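Local atomic coordinates of uncharacterized protein (PDB entry 3LOT), a protein that probably cleaves 3-keto-5-aminohexanoate as a zinc-dependent beta-keto acid cleavage enzyme built on a TIM-barrel fold. Residues K131-D136 against E140-T145. Residues are numbered along the deposited sequence; the frame is centred on the assembly and turned at random.
Sequences KEFKYD and EYLEMT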
# COMPACT_ATOMS: atom_id res chain seq x y z
N LYS D 131 -37.58 10.27 -8.30
CA LYS D 131 -38.90 9.87 -7.81
C LYS D 131 -39.93 9.63 -8.91
O LYS D 131 -40.81 8.79 -8.76
CB LYS D 131 -39.44 10.89 -6.82
CG LYS D 131 -38.46 11.22 -5.67
CD LYS D 131 -37.84 9.96 -4.98
CE LYS D 131 -38.23 9.81 -3.51
NZ LYS D 131 -37.26 8.92 -2.80
N GLU D 132 -39.78 10.33 -10.03
CA GLU D 132 -40.71 10.22 -11.13
C GLU D 132 -40.01 9.70 -12.36
O GLU D 132 -38.93 10.15 -12.70
CB GLU D 132 -41.29 11.59 -11.45
CG GLU D 132 -41.97 12.22 -10.26
CD GLU D 132 -43.40 12.48 -10.58
OE1 GLU D 132 -43.70 13.54 -11.19
OE2 GLU D 132 -44.23 11.60 -10.23
N PHE D 133 -40.67 8.79 -13.06
CA PHE D 133 -40.10 8.13 -14.22
C PHE D 133 -41.08 8.14 -15.38
O PHE D 133 -42.26 7.88 -15.18
CB PHE D 133 -39.78 6.67 -13.87
CG PHE D 133 -38.75 6.52 -12.80
CD1 PHE D 133 -39.12 6.45 -11.46
CD2 PHE D 133 -37.41 6.44 -13.12
CE1 PHE D 133 -38.14 6.32 -10.45
CE2 PHE D 133 -36.44 6.28 -12.13
CZ PHE D 133 -36.83 6.23 -10.78
N LYS D 134 -40.58 8.41 -16.57
CA LYS D 134 -41.42 8.30 -17.76
C LYS D 134 -42.00 6.91 -17.90
O LYS D 134 -43.16 6.78 -18.27
CB LYS D 134 -40.63 8.65 -19.02
CG LYS D 134 -41.54 8.85 -20.30
CD LYS D 134 -40.69 9.38 -21.49
CE LYS D 134 -41.52 10.11 -22.52
NZ LYS D 134 -42.18 9.19 -23.49
N TYR D 135 -41.23 5.86 -17.62
CA TYR D 135 -41.71 4.51 -17.87
C TYR D 135 -41.77 3.66 -16.60
O TYR D 135 -40.88 3.74 -15.73
CB TYR D 135 -40.84 3.78 -18.90
CG TYR D 135 -40.66 4.50 -20.19
CD1 TYR D 135 -41.65 4.50 -21.16
CD2 TYR D 135 -39.48 5.20 -20.45
CE1 TYR D 135 -41.46 5.19 -22.37
CE2 TYR D 135 -39.29 5.87 -21.65
CZ TYR D 135 -40.28 5.86 -22.59
OH TYR D 135 -40.08 6.53 -23.77
N ASP D 136 -42.79 2.80 -16.52
CA ASP D 136 -42.93 1.89 -15.37
C ASP D 136 -41.77 0.91 -15.22
O ASP D 136 -41.47 0.47 -14.12
CB ASP D 136 -44.20 1.07 -15.46
CG ASP D 136 -45.47 1.89 -15.25
OD1 ASP D 136 -45.41 3.07 -14.84
OD2 ASP D 136 -46.54 1.33 -15.51
N GLU D 140 -39.02 -0.37 -11.50
CA GLU D 140 -39.01 -1.82 -11.36
C GLU D 140 -37.60 -2.42 -11.58
O GLU D 140 -37.11 -3.24 -10.77
CB GLU D 140 -39.98 -2.42 -12.35
CG GLU D 140 -39.93 -3.93 -12.32
CD GLU D 140 -41.22 -4.59 -12.80
OE1 GLU D 140 -42.03 -3.88 -13.45
OE2 GLU D 140 -41.41 -5.81 -12.52
N TYR D 141 -36.94 -2.00 -12.64
CA TYR D 141 -35.57 -2.41 -12.92
C TYR D 141 -34.61 -2.09 -11.78
O TYR D 141 -33.82 -2.94 -11.33
CB TYR D 141 -35.09 -1.75 -14.21
CG TYR D 141 -33.63 -1.88 -14.47
CD1 TYR D 141 -33.04 -3.13 -14.66
CD2 TYR D 141 -32.83 -0.76 -14.53
CE1 TYR D 141 -31.67 -3.25 -14.91
CE2 TYR D 141 -31.47 -0.86 -14.77
CZ TYR D 141 -30.89 -2.10 -14.95
OH TYR D 141 -29.53 -2.17 -15.19
N LEU D 142 -34.68 -0.87 -11.29
CA LEU D 142 -33.77 -0.43 -10.26
C LEU D 142 -33.99 -1.27 -8.96
O LEU D 142 -33.03 -1.74 -8.35
CB LEU D 142 -33.94 1.07 -10.00
CG LEU D 142 -33.69 2.05 -11.16
CD1 LEU D 142 -34.01 3.46 -10.65
CD2 LEU D 142 -32.24 1.96 -11.70
N GLU D 143 -35.25 -1.44 -8.57
CA GLU D 143 -35.60 -2.28 -7.41
C GLU D 143 -35.13 -3.71 -7.52
O GLU D 143 -34.63 -4.29 -6.55
CB GLU D 143 -37.10 -2.30 -7.19
CG GLU D 143 -37.57 -3.17 -6.02
CD GLU D 143 -36.85 -2.88 -4.69
OE1 GLU D 143 -36.43 -1.72 -4.42
OE2 GLU D 143 -36.66 -3.86 -3.91
N MSE D 144 -35.31 -4.30 -8.71
CA MSE D 144 -34.93 -5.68 -8.90
C MSE D 144 -33.46 -5.95 -8.79
O MSE D 144 -33.09 -7.05 -8.38
CB MSE D 144 -35.51 -6.22 -10.20
CG MSE D 144 -36.97 -6.51 -9.95
SE MSE D 144 -37.93 -7.02 -11.52
CE MSE D 144 -39.84 -7.02 -10.90
N THR D 145 -32.61 -4.96 -9.08
CA THR D 145 -31.16 -5.16 -8.82
C THR D 145 -30.77 -5.43 -7.33
O THR D 145 -29.63 -5.92 -7.03
CB THR D 145 -30.30 -3.99 -9.39
OG1 THR D 145 -30.49 -2.78 -8.62
CG2 THR D 145 -30.68 -3.76 -10.89
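F133 and L142 meet across the turn into helix 137-144 and illustrate how a chain entering a helix can pack an apolar side chain back against it. Methyl CD1 of L142 approaches the outer part of the ring at a slant, 4.0 Å from CZ of F133, and it stands as close to the neighbouring CE2. Both residues carry CG anti to their own carbonyl carbon, and L142 continues extended to CD1 (chi2 177°), which carries this methyl out to the ring. The phenyl also rests on E138 and P139 at the start of the helix, while L142, itself buried, also touches M23 and I123, the latter earlier in the same connection.

D136, just ahead of the helix, and E140, four residues on, are both exposed and meet at the helix start. The carbonyl O of D136 lies 3.7 Å from N of E140 and equally far from its CB, a van der Waals approach without a hydrogen bond. The carboxylate of D136 leads away from 140-145, and E140 runs extended beyond CG.

At the helix start Y135 N is hydrogen-bonded to E138 OE2; at the far end of 140-145, T145 OG1 donates to L142 O (2.8 Å). The whole is local packing of a loop on the helix that follows it, at the periphery of the TIM-barrel domain and away from the zinc site.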